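Local structure of polyguluronate lyase (Corynebacterium sp., 1UAI) at residues G26-I31 with V63-S68; A58-V63 with T196-S201; P107-H112 with N202-S207. The protein probably cleaves the poly(alpha-L-guluronate) blocks of alginate as a lyase, acting from a jellyroll beta-sandwich fold. One frame throughout, in Å; residues are numbered along the deposited sequence.

The three contacts illustrate how loops at the edge of a beta-sandwich pack on one another and on strand ends. Contact 1 lies at the surface, whereas contacts 2 and 3 are partly buried. Contacts 1 and 2 both draw on the loop after strand 54-59 and share Val63. Contacts 2 and 3 use successive parts of the loop between strands 194-196 and 211-223, and the disulfide Cys200-Cys206 joins them. The chemistry follows position: contact 1 is mainly backbone fitted against backbone, with a proline and a valine beside it, contact 2 packs a valine against an alanine and a half-cystine where strands of the two sheets run out into loops, with one threonine hydroxyl bond, and contact 3 combines a serine hydroxyl bond with a lysine laid across an asparagine.

Contact 1 of 3, residues G26-I31 with V63-S68; sequences GKPSEI and VTTSGS
Gly26 meets the bend at Thr64-Gly67 backbone to backbone. Its carbonyl O accepts a hydrogen bond from Ser66 N at 2.8 Å, nearly straight at 157°, while its CA points a hydrogen at Thr64 O, 3.0 Å away. That same Thr64 O also takes a weak bond from Gly67 N within the bend, so one carbonyl oxygen serves both sides. Having no side chain and a positive phi of 63°, Gly26 lets the two backbones come this close. At Lys27 only the backbone takes part: its N lies 3.7 Å from Val63 CG1, and its CB points away from the loop. Pro28 brings the apolar part. Its CG sits over the face of the Thr64-Thr65 peptide, 3.7 Å from Thr64 C, and lies 4.0 Å from Val63 CG1. Val63 reaches this place because CG1 stands anti to its own backbone N (chi1 176°), which carries the methyl over a face of the Lys27-Pro28 peptide. Further along, Glu30 turns to Lys17 and Thr19 on the neighbouring strand. The arrangement is that of a connecting loop packed against one arm of a beta hairpin, strands 16-20 and 27-31, in one sheet of the jellyroll.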
loop_
_atom_site.group_PDB
_atom_site.type_symbol
_atom_site.label_atom_id
_atom_site.label_comp_id
_atom_site.label_asym_id
_atom_site.label_seq_id
_atom_site.Cartn_x
_atom_site.Cartn_y
_atom_site.Cartn_z
ATOM N N GLY A 26 -3.436 14.110 14.611
ATOM C CA GLY A 26 -4.471 13.862 13.623
ATOM C C GLY A 26 -4.207 14.347 12.210
ATOM O O GLY A 26 -5.134 14.438 11.407
ATOM N N LYS A 27 -2.954 14.652 11.892
ATOM C CA LYS A 27 -2.612 15.131 10.558
ATOM C C LYS A 27 -1.371 14.428 10.014
ATOM O O LYS A 27 -0.257 14.937 10.133
ATOM C CB LYS A 27 -2.379 16.645 10.589
ATOM C CG LYS A 27 -2.121 17.277 9.228
ATOM C CD LYS A 27 -1.787 18.760 9.369
ATOM C CE LYS A 27 -1.543 19.422 8.020
ATOM N NZ LYS A 27 -2.774 19.469 7.183
ATOM N N PRO A 28 -1.546 13.238 9.417
ATOM C CA PRO A 28 -0.402 12.505 8.866
ATOM C C PRO A 28 0.334 13.347 7.827
ATOM O O PRO A 28 -0.284 13.914 6.927
ATOM C CB PRO A 28 -1.051 11.272 8.243
ATOM C CG PRO A 28 -2.244 11.041 9.120
ATOM C CD PRO A 28 -2.781 12.441 9.307
ATOM N N SER A 29 1.651 13.433 7.952
ATOM C CA SER A 29 2.439 14.206 7.003
ATOM C C SER A 29 2.460 13.552 5.632
ATOM O O SER A 29 2.486 12.326 5.516
ATOM C CB SER A 29 3.881 14.347 7.490
ATOM O OG SER A 29 3.947 15.071 8.701
ATOM N N GLU A 30 2.445 14.381 4.595
ATOM C CA GLU A 30 2.515 13.892 3.226
ATOM C C GLU A 30 3.619 14.651 2.505
ATOM O O GLU A 30 3.835 15.840 2.756
ATOM C CB GLU A 30 1.198 14.112 2.476
ATOM C CG GLU A 30 0.002 13.382 3.054
ATOM C CD GLU A 30 -1.119 13.217 2.042
ATOM O OE1 GLU A 30 -1.337 14.141 1.226
ATOM O OE2 GLU A 30 -1.791 12.165 2.068
ATOM N N ILE A 31 4.329 13.956 1.626
ATOM C CA ILE A 31 5.389 14.576 0.846
ATOM C C ILE A 31 5.085 14.319 -0.622
ATOM O O ILE A 31 4.882 13.174 -1.036
ATOM C CB ILE A 31 6.780 13.996 1.181
ATOM C CG1 ILE A 31 7.123 14.265 2.650
ATOM C CG2 ILE A 31 7.832 14.630 0.279
ATOM C CD1 ILE A 31 7.230 15.735 3.006
ATOM N N VAL A 63 0.520 8.321 13.674
ATOM C CA VAL A 63 -0.422 9.407 13.473
ATOM C C VAL A 63 -1.458 8.978 12.441
ATOM O O VAL A 63 -1.122 8.375 11.418
ATOM C CB VAL A 63 0.307 10.679 12.978
ATOM C CG1 VAL A 63 -0.697 11.784 12.686
ATOM C CG2 VAL A 63 1.311 11.136 14.026
ATOM N N THR A 64 -2.720 9.272 12.726
ATOM C CA THR A 64 -3.809 8.924 11.826
ATOM C C THR A 64 -4.709 10.139 11.662
ATOM O O THR A 64 -4.703 11.040 12.500
ATOM C CB THR A 64 -4.652 7.756 12.381
ATOM O OG1 THR A 64 -5.291 8.160 13.600
ATOM C CG2 THR A 64 -3.769 6.549 12.654
ATOM N N THR A 65 -5.481 10.156 10.582
ATOM C CA THR A 65 -6.385 11.266 10.307
ATOM C C THR A 65 -7.317 11.528 11.487
ATOM O O THR A 65 -8.042 10.634 11.928
ATOM C CB THR A 65 -7.232 10.988 9.051
ATOM O OG1 THR A 65 -6.365 10.714 7.943
ATOM C CG2 THR A 65 -8.103 12.191 8.718
ATOM N N SER A 66 -7.280 12.759 11.990
ATOM C CA SER A 66 -8.110 13.184 13.115
ATOM C C SER A 66 -7.666 12.586 14.448
ATOM O O SER A 66 -7.892 13.177 15.505
ATOM C CB SER A 66 -9.578 12.827 12.859
ATOM O OG SER A 66 -10.073 13.492 11.709
ATOM N N GLY A 67 -7.033 11.419 14.396
ATOM C CA GLY A 67 -6.582 10.768 15.611
ATOM C C GLY A 67 -7.238 9.410 15.756
ATOM O O GLY A 67 -6.849 8.601 16.598
ATOM N N SER A 68 -8.244 9.167 14.924
ATOM C CA SER A 68 -8.968 7.906 14.934
ATOM C C SER A 68 -8.785 7.237 13.579
ATOM O O SER A 68 -8.947 7.871 12.537
ATOM C CB SER A 68 -10.455 8.151 15.199
ATOM O OG SER A 68 -11.017 8.984 14.203
#

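Contact 2 of 3, residues A58-V63 with T196-S201; sequences AAVNGV and TQANCS
Val60 packs against Ala198 and Cys200 with its two methyls and against the Asn199 backbone with CB, in a contact that bridges the two sheets of the jellyroll sandwich. Strand 54-59 belongs to the seven-stranded sheet and strand 194-196 to the ten-stranded one; where both end, their chains run on side by side, 10° apart in direction. The branches of Val60 divide the work. CG1 points to the methyl of Ala198, with 4.1 Å between Val60 CG1 and Ala198 CB, and CG2 goes to the sulfur of Cys200, at 4.0 Å from SG. Val60 O receives the CA hydrogen of Asn199, 3.2 Å from Asn199 CA. Asn61, the next corner of the type I turn from Ala59 to Gly62, brings its CB to 3.7 Å from Cys200 SG. That sulfur, in disulfide with Cys206, is thus touched by two consecutive residues of the turn. At the strand end, Thr196 supplies the polar bond. Its OG1 stands anti to the carbonyl carbon (chi1 -58°) and donates to Ala58 O at 2.8 Å, tilted 26° from the carbonyl plane. Ala198 O is buried here without a polar partner in the model. An Asx turn follows: Asn199 OD1 accepts a hydrogen bond from Ser201 N and another from Ser201 OG, at 2.6 Å, the latter in its carbonyl plane on a lone pair.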
loop_
_atom_site.group_PDB
_atom_site.type_symbol
_atom_site.label_atom_id
_atom_site.label_comp_id
_atom_site.label_asym_id
_atom_site.label_seq_id
_atom_site.Cartn_x
_atom_site.Cartn_y
_atom_site.Cartn_z
ATOM N N ALA A 58 4.764 1.346 9.577
ATOM C CA ALA A 58 3.750 2.107 10.298
ATOM C C ALA A 58 3.424 1.363 11.589
ATOM O O ALA A 58 2.928 0.233 11.562
ATOM C CB ALA A 58 2.494 2.275 9.447
ATOM N N ALA A 59 3.720 2.005 12.717
ATOM C CA ALA A 59 3.480 1.426 14.036
ATOM C C ALA A 59 2.059 1.703 14.510
ATOM O O ALA A 59 1.416 2.643 14.053
ATOM C CB ALA A 59 4.488 1.978 15.036
ATOM N N VAL A 60 1.582 0.892 15.449
ATOM C CA VAL A 60 0.220 1.032 15.950
ATOM C C VAL A 60 -0.094 2.371 16.608
ATOM O O VAL A 60 -1.260 2.758 16.699
ATOM C CB VAL A 60 -0.131 -0.108 16.940
ATOM C CG1 VAL A 60 0.068 -1.456 16.259
ATOM C CG2 VAL A 60 0.721 -0.005 18.200
ATOM N N ASN A 61 0.939 3.078 17.058
ATOM C CA ASN A 61 0.751 4.377 17.701
ATOM C C ASN A 61 0.983 5.505 16.700
ATOM O O ASN A 61 1.105 6.670 17.078
ATOM C CB ASN A 61 1.720 4.526 18.879
ATOM C CG ASN A 61 3.167 4.592 18.436
ATOM O OD1 ASN A 61 3.510 4.166 17.334
ATOM N ND2 ASN A 61 4.028 5.120 19.299
ATOM N N GLY A 62 1.032 5.154 15.419
ATOM C CA GLY A 62 1.261 6.148 14.387
ATOM C C GLY A 62 0.166 7.186 14.264
ATOM O O GLY A 62 -0.972 6.974 14.693
ATOM N N VAL A 63 0.520 8.321 13.674
ATOM C CA VAL A 63 -0.422 9.407 13.473
ATOM C C VAL A 63 -1.458 8.978 12.441
ATOM O O VAL A 63 -1.122 8.375 11.418
ATOM C CB VAL A 63 0.307 10.679 12.978
ATOM C CG1 VAL A 63 -0.697 11.784 12.686
ATOM C CG2 VAL A 63 1.311 11.136 14.026
ATOM N N THR A 196 -1.083 -0.353 8.203
ATOM C CA THR A 196 -1.250 -1.205 9.372
ATOM C C THR A 196 -2.656 -1.175 9.947
ATOM O O THR A 196 -3.128 -0.140 10.413
ATOM C CB THR A 196 -0.207 -0.811 10.430
ATOM O OG1 THR A 196 1.100 -0.946 9.852
ATOM C CG2 THR A 196 -0.311 -1.694 11.667
ATOM N N GLN A 197 -3.315 -2.330 9.921
ATOM C CA GLN A 197 -4.683 -2.449 10.400
ATOM C C GLN A 197 -4.795 -2.718 11.894
ATOM O O GLN A 197 -5.452 -3.664 12.330
ATOM C CB GLN A 197 -5.411 -3.539 9.612
ATOM C CG GLN A 197 -5.369 -3.341 8.099
ATOM C CD GLN A 197 -5.907 -1.993 7.668
ATOM O OE1 GLN A 197 -5.166 -1.142 7.173
ATOM N NE2 GLN A 197 -7.203 -1.787 7.859
ATOM N N ALA A 198 -4.139 -1.869 12.675
ATOM C CA ALA A 198 -4.171 -1.977 14.123
ATOM C C ALA A 198 -3.687 -0.664 14.713
ATOM O O ALA A 198 -2.848 0.018 14.123
ATOM C CB ALA A 198 -3.279 -3.124 14.591
ATOM N N ASN A 199 -4.252 -0.290 15.855
ATOM C CA ASN A 199 -3.832 0.917 16.547
ATOM C C ASN A 199 -3.801 0.597 18.036
ATOM O O ASN A 199 -3.958 -0.561 18.427
ATOM C CB ASN A 199 -4.757 2.106 16.238
ATOM C CG ASN A 199 -6.207 1.816 16.530
ATOM O OD1 ASN A 199 -6.532 1.163 17.514
ATOM N ND2 ASN A 199 -7.095 2.325 15.682
ATOM N N CYS A 200 -3.594 1.604 18.872
ATOM C CA CYS A 200 -3.505 1.348 20.302
ATOM C C CYS A 200 -4.793 0.903 20.986
ATOM O O CYS A 200 -4.769 0.490 22.146
ATOM C CB CYS A 200 -2.892 2.567 20.991
ATOM S SG CYS A 200 -1.157 2.771 20.468
ATOM N N SER A 201 -5.913 0.961 20.273
ATOM C CA SER A 201 -7.178 0.527 20.851
ATOM C C SER A 201 -7.329 -0.990 20.752
ATOM O O SER A 201 -8.026 -1.599 21.565
ATOM C CB SER A 201 -8.362 1.198 20.147
ATOM O OG SER A 201 -8.633 0.592 18.893
#

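Contact 3 of 3, residues P107-H112 with N202-S207; sequences PEVKPH and NSSPCS
Lys110 lies across Asn202, which most of its side-chain carbons touch. CB comes first, 3.9 Å from Asn202 O. CG, anti to the backbone N (chi1 -172°), passes over one face of the His112 ring, 3.5 Å above its plane and offset toward the rim. CD then meets the asparagine amide, with 3.6 Å between Lys110 CD and Asn202 ND2, and CE continues past the same nitrogen. A final bend at chi4 brings NZ to Gln197 O, its principal partner, and to His112 ND1, to which it donates at 2.9 Å from 33° out of the ring plane. The Asn202 amide is itself held at both ends, OD1 by Asn199 N and ND2 by Tyr70 OH. Segment 107-112 is part of the connection by which the chain passes from one sheet of the jellyroll to the other, from strand 95-105 to 112-119, and it turns sharply twice: Lys110 N bonds Glu108 O round Val109 in a classic gamma turn, and Pro111 centres an inverse one. Glu108 O is held from opposite faces of its plane, by that Lys110 N and by Ser203 OG, whose 2.7 Å bond arrives 39° out of the plane. Asn210 ND2 bonds the same serine hydroxyl. Val109 straddles the opposing backbone, CG1 being 3.7 Å from Asn202 O and CG2 near both Ser204 N and Ser204 O, while Glu108 CB rests 3.3 Å from Ser204 O.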
loop_
_atom_site.group_PDB
_atom_site.type_symbol
_atom_site.label_atom_id
_atom_site.label_comp_id
_atom_site.label_asym_id
_atom_site.label_seq_id
_atom_site.Cartn_x
_atom_site.Cartn_y
_atom_site.Cartn_z
ATOM N N PRO A 107 1.855 -6.238 13.380
ATOM C CA PRO A 107 1.616 -5.731 14.731
ATOM C C PRO A 107 1.179 -6.866 15.653
ATOM O O PRO A 107 0.728 -7.920 15.194
ATOM C CB PRO A 107 0.521 -4.686 14.520
ATOM C CG PRO A 107 -0.217 -5.200 13.319
ATOM C CD PRO A 107 0.887 -5.683 12.418
ATOM N N GLU A 108 1.327 -6.646 16.953
ATOM C CA GLU A 108 0.940 -7.630 17.954
ATOM C C GLU A 108 -0.578 -7.695 18.086
ATOM O O GLU A 108 -1.282 -6.756 17.716
ATOM C CB GLU A 108 1.532 -7.249 19.316
ATOM C CG GLU A 108 3.048 -7.268 19.391
ATOM C CD GLU A 108 3.614 -8.669 19.287
ATOM O OE1 GLU A 108 3.120 -9.560 20.012
ATOM O OE2 GLU A 108 4.553 -8.881 18.492
ATOM N N VAL A 109 -1.064 -8.821 18.607
ATOM C CA VAL A 109 -2.484 -9.054 18.869
ATOM C C VAL A 109 -3.409 -9.148 17.657
ATOM O O VAL A 109 -4.177 -10.101 17.533
ATOM C CB VAL A 109 -3.040 -7.972 19.827
ATOM C CG1 VAL A 109 -4.435 -8.350 20.280
ATOM C CG2 VAL A 109 -2.114 -7.807 21.024
ATOM N N LYS A 110 -3.347 -8.143 16.788
ATOM C CA LYS A 110 -4.158 -8.070 15.574
ATOM C C LYS A 110 -3.134 -7.921 14.451
ATOM O O LYS A 110 -2.879 -6.817 13.966
ATOM C CB LYS A 110 -5.071 -6.842 15.649
ATOM C CG LYS A 110 -6.120 -6.736 14.553
ATOM C CD LYS A 110 -7.027 -5.534 14.791
ATOM C CE LYS A 110 -8.177 -5.481 13.798
ATOM N NZ LYS A 110 -7.710 -5.302 12.395
ATOM N N PRO A 111 -2.526 -9.042 14.028
ATOM C CA PRO A 111 -1.506 -9.066 12.972
ATOM C C PRO A 111 -2.056 -8.857 11.567
ATOM O O PRO A 111 -1.923 -9.728 10.703
ATOM C CB PRO A 111 -0.880 -10.440 13.157
ATOM C CG PRO A 111 -2.076 -11.276 13.495
ATOM C CD PRO A 111 -2.842 -10.410 14.483
ATOM N N HIS A 112 -2.644 -7.684 11.341
ATOM C CA HIS A 112 -3.264 -7.346 10.065
ATOM C C HIS A 112 -2.535 -6.195 9.376
ATOM O O HIS A 112 -2.275 -5.156 9.985
ATOM C CB HIS A 112 -4.725 -6.966 10.300
ATOM C CG HIS A 112 -5.541 -8.043 10.950
ATOM N ND1 HIS A 112 -6.862 -7.861 11.295
ATOM C CD2 HIS A 112 -5.231 -9.313 11.305
ATOM C CE1 HIS A 112 -7.332 -8.971 11.834
ATOM N NE2 HIS A 112 -6.363 -9.869 11.851
ATOM N N ASN A 202 -6.681 -1.606 19.765
ATOM C CA ASN A 202 -6.792 -3.053 19.601
ATOM C C ASN A 202 -5.475 -3.814 19.486
ATOM O O ASN A 202 -5.459 -4.982 19.094
ATOM C CB ASN A 202 -7.694 -3.399 18.407
ATOM C CG ASN A 202 -7.304 -2.667 17.136
ATOM O OD1 ASN A 202 -6.146 -2.292 16.945
ATOM N ND2 ASN A 202 -8.274 -2.478 16.246
ATOM N N SER A 203 -4.374 -3.156 19.837
ATOM C CA SER A 203 -3.060 -3.784 19.803
ATOM C C SER A 203 -2.182 -3.172 20.883
ATOM O O SER A 203 -2.150 -1.955 21.053
ATOM C CB SER A 203 -2.393 -3.591 18.437
ATOM O OG SER A 203 -1.085 -4.145 18.431
ATOM N N SER A 204 -1.478 -4.024 21.616
ATOM C CA SER A 204 -0.584 -3.573 22.674
ATOM C C SER A 204 0.745 -4.290 22.478
ATOM O O SER A 204 0.782 -5.400 21.950
ATOM C CB SER A 204 -1.177 -3.906 24.048
ATOM O OG SER A 204 -1.499 -5.280 24.146
ATOM N N PRO A 205 1.857 -3.669 22.900
ATOM C CA PRO A 205 1.934 -2.355 23.543
ATOM C C PRO A 205 1.729 -1.184 22.587
ATOM O O PRO A 205 1.885 -1.316 21.370
ATOM C CB PRO A 205 3.334 -2.356 24.139
ATOM C CG PRO A 205 4.110 -3.094 23.099
ATOM C CD PRO A 205 3.200 -4.265 22.776
ATOM N N CYS A 206 1.380 -0.032 23.147
ATOM C CA CYS A 206 1.185 1.168 22.349
ATOM C C CYS A 206 2.579 1.759 22.195
ATOM O O CYS A 206 2.973 2.683 22.913
ATOM C CB CYS A 206 0.260 2.131 23.080
ATOM S SG CYS A 206 -0.225 3.571 22.086
ATOM N N SER A 207 3.318 1.213 21.238
ATOM C CA SER A 207 4.697 1.604 21.011
ATOM C C SER A 207 5.090 1.587 19.542
ATOM O O SER A 207 4.504 0.858 18.739
ATOM C CB SER A 207 5.593 0.642 21.796
ATOM O OG SER A 207 6.938 0.687 21.368
#